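PDB 6ANS: DUF1214 domain-containing protein from Burkholderia cenocepacia, which is of unknown function, belonging to the DUF1214 family and assembling as two copies with a sodium ion bound in the crystal. Local coordinates for residues P57-P60 and L61-A64; G66-Y69 and L70-L73; G126-G129 and T130-Y133. One frame throughout, in Å; residues are numbered along the deposited sequence.

Contact 1. Residues P57-P60 and L61-A64; sequences PDDP and LTRA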
ATOM      1  N   PRO A  57      -3.706 -22.377 -17.073  1.00 39.70           N
ATOM      2  CA  PRO A  57      -3.527 -23.593 -16.267  1.00 37.52           C
ATOM      3  C   PRO A  57      -4.505 -23.601 -15.103  1.00 35.02           C
ATOM      4  O   PRO A  57      -4.882 -22.550 -14.576  1.00 29.56           O
ATOM      5  CB  PRO A  57      -2.078 -23.488 -15.770  1.00 39.58           C
ATOM      6  CG  PRO A  57      -1.421 -22.438 -16.646  1.00 37.02           C
ATOM      7  CD  PRO A  57      -2.512 -21.512 -17.059  1.00 34.63           C
ATOM      8  N   ASP A  58      -4.925 -24.803 -14.697  1.00 33.65           N
ATOM      9  CA  ASP A  58      -5.850 -24.924 -13.575  1.00 34.20           C
ATOM     10  C   ASP A  58      -5.263 -25.694 -12.393  1.00 34.41           C
ATOM     11  O   ASP A  58      -6.013 -26.146 -11.526  1.00 36.82           O
ATOM     12  CB  ASP A  58      -7.172 -25.554 -14.024  1.00 33.11           C
ATOM     13  CG  ASP A  58      -7.036 -27.002 -14.419  1.00 41.22           C
ATOM     14  OD1 ASP A  58      -5.902 -27.525 -14.485  1.00 46.92           O
ATOM     15  OD2 ASP A  58      -8.090 -27.631 -14.658  1.00 48.03           O
ATOM     16  N   ASP A  59      -3.947 -25.865 -12.332  1.00 32.73           N
ATOM     17  CA  ASP A  59      -3.360 -26.465 -11.144  1.00 38.45           C
ATOM     18  C   ASP A  59      -3.679 -25.584  -9.935  1.00 36.49           C
ATOM     19  O   ASP A  59      -3.836 -24.369 -10.076  1.00 37.48           O
ATOM     20  CB  ASP A  59      -1.852 -26.623 -11.318  1.00 43.72           C
ATOM     21  CG  ASP A  59      -1.158 -25.301 -11.549  1.00 49.70           C
ATOM     22  OD1 ASP A  59      -1.192 -24.815 -12.703  1.00 55.22           O
ATOM     23  OD2 ASP A  59      -0.585 -24.747 -10.586  1.00 45.88           O
ATOM     24  N   PRO A  60      -3.848 -26.179  -8.747  1.00 33.94           N
ATOM     25  CA  PRO A  60      -4.358 -25.391  -7.607  1.00 27.00           C
ATOM     26  C   PRO A  60      -3.496 -24.191  -7.259  1.00 28.59           C
ATOM     27  O   PRO A  60      -4.032 -23.123  -6.930  1.00 29.14           O
ATOM     28  CB  PRO A  60      -4.398 -26.416  -6.465  1.00 33.83           C
ATOM     29  CG  PRO A  60      -4.479 -27.749  -7.145  1.00 34.77           C
ATOM     30  CD  PRO A  60      -3.684 -27.606  -8.410  1.00 32.94           C
ATOM     31  N   LEU A  61      -2.171 -24.323  -7.359  1.00 28.56           N
ATOM     32  CA  LEU A  61      -1.295 -23.206  -7.017  1.00 35.40           C
ATOM     33  C   LEU A  61      -1.534 -22.025  -7.946  1.00 31.66           C
ATOM     34  O   LEU A  61      -1.776 -20.899  -7.491  1.00 27.69           O
ATOM     35  CB  LEU A  61       0.171 -23.652  -7.055  1.00 26.21           C
ATOM     36  CG  LEU A  61       1.223 -22.615  -6.650  1.00 31.28           C
ATOM     37  CD1 LEU A  61       0.896 -21.983  -5.305  1.00 26.66           C
ATOM     38  CD2 LEU A  61       2.601 -23.273  -6.586  1.00 31.10           C
ATOM     39  N   THR A  62      -1.483 -22.264  -9.257  1.00 31.14           N
ATOM     40  CA  THR A  62      -1.722 -21.177 -10.201  1.00 29.56           C
ATOM     41  C   THR A  62      -3.103 -20.571 -10.005  1.00 29.88           C
ATOM     42  O   THR A  62      -3.253 -19.342  -9.970  1.00 26.57           O
ATOM     43  CB  THR A  62      -1.566 -21.684 -11.629  1.00 30.95           C
ATOM     44  OG1 THR A  62      -0.194 -22.048 -11.864  1.00 35.64           O
ATOM     45  CG2 THR A  62      -2.010 -20.612 -12.604  1.00 25.52           C
ATOM     46  N   ARG A  63      -4.115 -21.424  -9.850  1.00 25.41           N
ATOM     47  CA  ARG A  63      -5.483 -20.961  -9.661  1.00 24.41           C
ATOM     48  C   ARG A  63      -5.581 -20.114  -8.396  1.00 28.86           C
ATOM     49  O   ARG A  63      -6.099 -18.995  -8.424  1.00 27.24           O
ATOM     50  CB  ARG A  63      -6.416 -22.180  -9.624  1.00 24.41           C
ATOM     51  CG  ARG A  63      -7.887 -21.953  -9.307  1.00 38.94           C
ATOM     52  CD  ARG A  63      -8.680 -21.185 -10.365  1.00 41.76           C
ATOM     53  NE  ARG A  63      -8.620 -21.718 -11.727  1.00 34.85           N
ATOM     54  CZ  ARG A  63      -9.455 -22.622 -12.238  1.00 36.65           C
ATOM     55  NH1 ARG A  63     -10.418 -23.151 -11.498  1.00 36.38           N
ATOM     56  NH2 ARG A  63      -9.320 -23.009 -13.499  1.00 35.36           N
ATOM     57  N   ALA A  64      -5.038 -20.608  -7.284  1.00 30.65           N
ATOM     58  CA  ALA A  64      -5.069 -19.822  -6.055  1.00 26.90           C
ATOM     59  C   ALA A  64      -4.336 -18.497  -6.229  1.00 28.95           C
ATOM     60  O   ALA A  64      -4.864 -17.433  -5.888  1.00 24.39           O
ATOM     61  CB  ALA A  64      -4.462 -20.621  -4.903  1.00 30.21           C
TER
HETATM   62  O   HOH W   1      -6.333 -20.752 -13.196  1.00 26.87           O

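Contact 2. Residues G66-Y69 and L70-L73; sequences GFRY and LSRL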
ATOM      1  N   GLY A  66      -3.918 -16.841  -8.862  1.00 26.78           N
ATOM      2  CA  GLY A  66      -4.665 -15.960  -9.741  1.00 23.48           C
ATOM      3  C   GLY A  66      -5.671 -15.096  -9.010  1.00 27.37           C
ATOM      4  O   GLY A  66      -5.805 -13.906  -9.300  1.00 21.95           O
ATOM      5  N   PHE A  67      -6.404 -15.678  -8.054  1.00 22.64           N
ATOM      6  CA  PHE A  67      -7.355 -14.859  -7.310  1.00 23.70           C
ATOM      7  C   PHE A  67      -6.647 -13.897  -6.357  1.00 20.27           C
ATOM      8  O   PHE A  67      -7.145 -12.790  -6.112  1.00 25.36           O
ATOM      9  CB  PHE A  67      -8.361 -15.751  -6.578  1.00 20.77           C
ATOM     10  CG  PHE A  67      -9.320 -16.456  -7.507  1.00 25.16           C
ATOM     11  CD1 PHE A  67     -10.261 -15.737  -8.237  1.00 25.52           C
ATOM     12  CD2 PHE A  67      -9.259 -17.831  -7.673  1.00 22.77           C
ATOM     13  CE1 PHE A  67     -11.141 -16.385  -9.116  1.00 23.89           C
ATOM     14  CE2 PHE A  67     -10.126 -18.484  -8.544  1.00 23.31           C
ATOM     15  CZ  PHE A  67     -11.075 -17.765  -9.261  1.00 26.09           C
ATOM     16  N   ARG A  68      -5.510 -14.288  -5.782  1.00 20.82           N
ATOM     17  CA  ARG A  68      -4.749 -13.302  -5.021  1.00 23.62           C
ATOM     18  C   ARG A  68      -4.287 -12.175  -5.927  1.00 22.40           C
ATOM     19  O   ARG A  68      -4.340 -10.994  -5.555  1.00 19.19           O
ATOM     20  CB  ARG A  68      -3.548 -13.934  -4.340  1.00 21.02           C
ATOM     21  CG  ARG A  68      -2.703 -12.873  -3.551  1.00 20.47           C
ATOM     22  CD  ARG A  68      -1.543 -13.514  -2.831  1.00 22.65           C
ATOM     23  NE  ARG A  68      -0.611 -14.094  -3.785  1.00 28.79           N
ATOM     24  CZ  ARG A  68       0.505 -14.735  -3.452  1.00 29.48           C
ATOM     25  NH1 ARG A  68       0.842 -14.889  -2.176  1.00 29.39           N
ATOM     26  NH2 ARG A  68       1.292 -15.213  -4.401  1.00 31.92           N
ATOM     27  N   TYR A  69      -3.852 -12.535  -7.131  1.00 19.45           N
ATOM     28  CA  TYR A  69      -3.446 -11.561  -8.136  1.00 24.69           C
ATOM     29  C   TYR A  69      -4.534 -10.523  -8.377  1.00 26.18           C
ATOM     30  O   TYR A  69      -4.255  -9.321  -8.407  1.00 25.01           O
ATOM     31  CB  TYR A  69      -3.092 -12.325  -9.408  1.00 21.91           C
ATOM     32  CG  TYR A  69      -2.931 -11.558 -10.691  1.00 22.52           C
ATOM     33  CD1 TYR A  69      -1.910 -10.595 -10.855  1.00 25.01           C
ATOM     34  CD2 TYR A  69      -3.721 -11.878 -11.784  1.00 25.48           C
ATOM     35  CE1 TYR A  69      -1.731  -9.939 -12.080  1.00 19.53           C
ATOM     36  CE2 TYR A  69      -3.554 -11.242 -13.021  1.00 25.37           C
ATOM     37  CZ  TYR A  69      -2.571 -10.282 -13.166  1.00 19.88           C
ATOM     38  OH  TYR A  69      -2.445  -9.681 -14.397  1.00 26.33           O
ATOM     39  N   LEU A  70      -5.791 -10.969  -8.514  1.00 24.97           N
ATOM     40  CA  LEU A  70      -6.889 -10.023  -8.707  1.00 19.00           C
ATOM     41  C   LEU A  70      -6.984  -9.048  -7.544  1.00 20.35           C
ATOM     42  O   LEU A  70      -7.122  -7.834  -7.749  1.00 21.72           O
ATOM     43  CB  LEU A  70      -8.230 -10.753  -8.897  1.00 24.22           C
ATOM     44  CG  LEU A  70      -8.488 -11.605 -10.138  1.00 24.05           C
ATOM     45  CD1 LEU A  70      -9.969 -11.957 -10.241  1.00 23.22           C
ATOM     46  CD2 LEU A  70      -8.018 -10.893 -11.409  1.00 24.21           C
ATOM     47  N   SER A  71      -6.898  -9.552  -6.305  1.00 18.66           N
ATOM     48  CA  SER A  71      -6.927  -8.639  -5.169  1.00 18.44           C
ATOM     49  C   SER A  71      -5.739  -7.672  -5.206  1.00 25.37           C
ATOM     50  O   SER A  71      -5.860  -6.521  -4.768  1.00 26.43           O
ATOM     51  CB  SER A  71      -6.958  -9.424  -3.855  1.00 18.63           C
ATOM     52  OG  SER A  71      -5.674  -9.895  -3.463  1.00 22.55           O
ATOM     53  N   ARG A  72      -4.591  -8.117  -5.712  1.00 21.22           N
ATOM     54  CA  ARG A  72      -3.439  -7.225  -5.835  1.00 26.88           C
ATOM     55  C   ARG A  72      -3.668  -6.148  -6.892  1.00 19.24           C
ATOM     56  O   ARG A  72      -3.270  -4.992  -6.707  1.00 19.50           O
ATOM     57  CB  ARG A  72      -2.185  -8.029  -6.155  1.00 24.57           C
ATOM     58  CG  ARG A  72      -1.731  -8.891  -4.979  1.00 20.87           C
ATOM     59  CD  ARG A  72      -0.682  -9.898  -5.394  1.00 20.95           C
ATOM     60  NE  ARG A  72      -0.026 -10.482  -4.231  1.00 19.72           N
ATOM     61  CZ  ARG A  72       1.119 -11.156  -4.281  1.00 24.44           C
ATOM     62  NH1 ARG A  72       1.736 -11.342  -5.452  1.00 19.70           N
ATOM     63  NH2 ARG A  72       1.657 -11.621  -3.153  1.00 21.20           N
ATOM     64  N   LEU A  73      -4.296  -6.506  -8.013  1.00 18.21           N
ATOM     65  CA  LEU A  73      -4.592  -5.502  -9.032  1.00 22.43           C
ATOM     66  C   LEU A  73      -5.508  -4.425  -8.465  1.00 28.48           C
ATOM     67  O   LEU A  73      -5.332  -3.231  -8.746  1.00 20.96           O
ATOM     68  CB  LEU A  73      -5.229  -6.169 -10.245  1.00 19.44           C
ATOM     69  CG  LEU A  73      -4.303  -7.135 -10.997  1.00 22.54           C
ATOM     70  CD1 LEU A  73      -5.031  -7.759 -12.176  1.00 19.25           C
ATOM     71  CD2 LEU A  73      -3.056  -6.408 -11.463  1.00 18.84           C
TER

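Contact 3. Residues G126-G129 and T130-Y133; sequences GRRG and TVAY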
ATOM      1  N   GLY A 126      14.388  16.447  -6.131  1.00 36.69           N
ATOM      2  CA  GLY A 126      14.918  15.637  -5.058  1.00 41.33           C
ATOM      3  C   GLY A 126      16.377  15.319  -5.298  1.00 42.50           C
ATOM      4  O   GLY A 126      17.069  16.008  -6.045  1.00 39.32           O
ATOM      5  N   ARG A 127      16.837  14.259  -4.652  1.00 39.07           N
ATOM      6  CA  ARG A 127      18.228  13.845  -4.710  1.00 40.27           C
ATOM      7  C   ARG A 127      18.391  12.732  -5.738  1.00 36.83           C
ATOM      8  O   ARG A 127      17.542  11.843  -5.847  1.00 34.84           O
ATOM      9  CB  ARG A 127      18.716  13.377  -3.338  1.00 35.95           C
ATOM     10  CG  ARG A 127      18.435  14.352  -2.211  1.00 43.50           C
ATOM     11  CD  ARG A 127      19.251  15.627  -2.352  1.00 45.26           C
ATOM     12  NE  ARG A 127      20.689  15.372  -2.435  1.00 42.25           N
ATOM     13  CZ  ARG A 127      21.582  16.298  -2.762  1.00 39.14           C
ATOM     14  NH1 ARG A 127      21.177  17.535  -3.017  1.00 38.59           N
ATOM     15  NH2 ARG A 127      22.878  15.997  -2.820  1.00 39.50           N
ATOM     16  N   ARG A 128      19.474  12.813  -6.514  1.00 36.27           N
ATOM     17  CA  ARG A 128      19.752  11.807  -7.532  1.00 29.90           C
ATOM     18  C   ARG A 128      20.047  10.438  -6.917  1.00 33.39           C
ATOM     19  O   ARG A 128      19.683   9.406  -7.493  1.00 37.23           O
ATOM     20  CB  ARG A 128      20.908  12.279  -8.419  1.00 32.92           C
ATOM     21  CG  ARG A 128      21.422  11.250  -9.413  1.00 30.71           C
ATOM     22  CD  ARG A 128      20.287  10.715 -10.321  1.00 28.93           C
ATOM     23  NE  ARG A 128      20.802   9.715 -11.263  1.00 28.89           N
ATOM     24  CZ  ARG A 128      20.912   8.418 -10.993  1.00 34.65           C
ATOM     25  NH1 ARG A 128      20.553   7.951  -9.801  1.00 29.52           N
ATOM     26  NH2 ARG A 128      21.411   7.589 -11.897  1.00 28.87           N
ATOM     27  N   GLY A 129      20.706  10.393  -5.758  1.00 37.02           N
ATOM     28  CA  GLY A 129      21.071   9.094  -5.213  1.00 33.76           C
ATOM     29  C   GLY A 129      22.158   8.432  -6.049  1.00 32.44           C
ATOM     30  O   GLY A 129      22.804   9.056  -6.888  1.00 32.53           O
ATOM     31  N   THR A 130      22.363   7.136  -5.793  1.00 31.96           N
ATOM     32  CA  THR A 130      23.419   6.382  -6.463  1.00 35.99           C
ATOM     33  C   THR A 130      22.915   5.227  -7.315  1.00 31.54           C
ATOM     34  O   THR A 130      23.736   4.482  -7.863  1.00 36.67           O
ATOM     35  CB  THR A 130      24.427   5.821  -5.445  1.00 41.13           C
ATOM     36  OG1 THR A 130      23.759   4.872  -4.603  1.00 34.06           O
ATOM     37  CG2 THR A 130      25.019   6.938  -4.595  1.00 36.23           C
ATOM     38  N   VAL A 131      21.603   5.009  -7.402  1.00 36.90           N
ATOM     39  CA  VAL A 131      21.110   3.986  -8.315  1.00 32.65           C
ATOM     40  C   VAL A 131      21.568   4.362  -9.720  1.00 33.60           C
ATOM     41  O   VAL A 131      21.442   5.520 -10.141  1.00 33.37           O
ATOM     42  CB  VAL A 131      19.582   3.836  -8.182  1.00 35.29           C
ATOM     43  CG1 VAL A 131      18.857   5.131  -8.539  1.00 26.51           C
ATOM     44  CG2 VAL A 131      19.068   2.640  -8.994  1.00 38.11           C
ATOM     45  N   ALA A 132      22.207   3.416 -10.418  1.00 42.32           N
ATOM     46  CA  ALA A 132      22.857   3.798 -11.673  1.00 50.76           C
ATOM     47  C   ALA A 132      21.857   4.001 -12.807  1.00 38.12           C
ATOM     48  O   ALA A 132      22.024   4.919 -13.620  1.00 43.55           O
ATOM     49  CB  ALA A 132      23.928   2.782 -12.070  1.00 61.52           C
ATOM     50  N   TYR A 133      20.828   3.160 -12.903  1.00 29.95           N
ATOM     51  CA  TYR A 133      19.824   3.299 -13.952  1.00 29.34           C
ATOM     52  C   TYR A 133      18.557   3.960 -13.413  1.00 29.81           C
ATOM     53  O   TYR A 133      17.960   3.484 -12.441  1.00 34.29           O
ATOM     54  CB  TYR A 133      19.491   1.962 -14.612  1.00 26.58           C
ATOM     55  CG  TYR A 133      18.583   2.140 -15.823  1.00 41.52           C
ATOM     56  CD1 TYR A 133      17.190   2.180 -15.676  1.00 42.00           C
ATOM     57  CD2 TYR A 133      19.112   2.295 -17.101  1.00 32.69           C
ATOM     58  CE1 TYR A 133      16.348   2.361 -16.773  1.00 34.84           C
ATOM     59  CE2 TYR A 133      18.280   2.477 -18.211  1.00 39.65           C
ATOM     60  CZ  TYR A 133      16.899   2.512 -18.037  1.00 41.96           C
ATOM     61  OH  TYR A 133      16.078   2.699 -19.121  1.00 37.42           O
TER

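Contact 1. Residues P57-P60 and L61-A64
The carboxylate of D59 reaches over the first turn of helix 60-83 and accepts the backbone N-H of T62, which makes D59 the N-cap of that helix. The bond from T62 N to D59 OD2 is 3.0 Å long, and the donor meets the oxygen from above the carboxylate plane, 50° out of it. The T62 side chain crosses the carboxylate at a slant, and its hydroxyl OG1 sits 3.0 Å from D59 OD2, with D59 OD1 about as near. A chi1 of 60° places D59 CG between its own backbone N and carbonyl carbon, which turns the short side chain toward the N-H of T62. Aspartate suits this place because its carboxylate supplies an acceptor for a first-turn N-H that has no preceding helical carbonyl to bond to, and its negative charge would be expected to interact well with the helix dipole. P60 follows as the first helical residue, where a missing N-H costs no helix bond. From here the regular pattern starts, with R63 N donating to D59 O at 3.0 Å, nearly straight at 170°.

Around this cap, P57, D59 and T62 pack on T360 of strand 360-368, while P60 and L61 meet L32 and P221 of the second subunit. R63 bends at chi2 and chi3, bringing NH2 to 3.4 Å from D58 CB, while its NH1 donates to the carbonyl of L32 of that second subunit. The D58 carboxylate does not pair with it, since OD2 stays 4.9 Å from R63 NH2. R63 NE instead donates to a water in the guanidinium plane at 2.9 Å, and that water also lies 2.7 Å from P57 O, linking the arginine to the loop.

Contact 2. Residues G66-Y69 and L70-L73
The guanidinium groups of R68 and R72 lie flat on one another, their planes only 8° apart and their centres 3.7 Å apart. R72 NH2 sits over the middle of the R68 group, 3.3 Å from its CZ, while R68 NE lies over the rim of the R72 group. Along the helix the Y69 ring carries L73 CD1 on one face, a CH-pi contact 3.9 Å from the ring centroid, and has G66 O at its edge. The ring reaches L73 because Y69 CG stands anti to the backbone N (chi1 167°).

The stack sits among acids. Arginine fits here because its flat, delocalised end can stack while the N-H groups at the edge of R72 reach E314, through NH1, and E83 of the second subunit, through NE; R68 has a long, weak ion pair with E65. S71 turns its hydroxyl back to R68 O, 2.7 Å from OG and on a lone pair in the carbonyl plane; the same oxygen also accepts R72 N, and the buried hydroxyl thus has an acceptor within its own helix. F67 CD1 and L70 CD1 approach to 4.3 Å, and both side chains pack against I51 of helix 48-52, while F67 also meets W37 of the second subunit. These are the i to i+3 and i to i+4 contacts of a buried alpha-helix, here one packed between its own chain and the second subunit.

Contact 3. Residues G126-G129 and T130-Y133
R128 starts with CG anti to the backbone N (chi1 173°), bends once at chi2 (55°) and then runs straight through chi3, and the last torsion turns the flat group across the chain; together they carry the guanidinium forward over the turn to the carbonyl of V131. There NH1 and NH2 take hold of a single atom end-on: V131 O lies 2.6 Å from R128 NH1 and 2.7 Å from R128 NH2. Both bonds are bent, the one from NH1 to an N-H...O angle of 142°, as they must be when two nitrogens converge on one oxygen. The oxygen lies close to the guanidinium plane, and the two nitrogens also lie in the carbonyl plane, so the flat end of the arginine is set by this one carbonyl and has little freedom to rotate. At the same edge, A132 O comes within 3.2 Å of R128 NH2.

V131 crosses R128 at about a right angle, and its CG1 methyl packs 3.5 Å from NH1. The valine is buried, resting on Q195 of strand 188-196 and on F197, which suits a branched apolar side chain.

This is the connection between strands 122-125 and 133-140, which belong to two different sheets of the fold; the chain turns the corner at G126. An arginine that reaches three residues ahead to a main-chain oxygen ties the loop to itself by a side chain, where no regular strand pairing joins the two segments. G129 has a positive phi, which suits a residue without CB.

T130 points its CB away from the 126-129 segment, and its hydroxyl bonds to T204 N, while V131 shares a backbone bond with the same T204. On the R128 side, the backbone of that residue pairs with G166, and its side chain packs on V168 of strand 167-173.

Contacts 1 and 2 follow each other on helix 60-83, their centres 13 Å apart: contact 1 caps and begins it, and 66-73 continues it. Both touch the second subunit, so this one helix contributes to the dimer interface from its first turn onward, and both lie on the same side of the chain's centre. Contact 3 comes later in sequence and lies on the opposite side of that centre, with its centre about 40 Å from that of contact 1 and 32 Å from that of contact 2. It joins strands 122-125 and 133-140 and touches no other chain of the assembly. The helix thus serves the contact between subunits, while the loop of contact 3 links two layers of strands far from it.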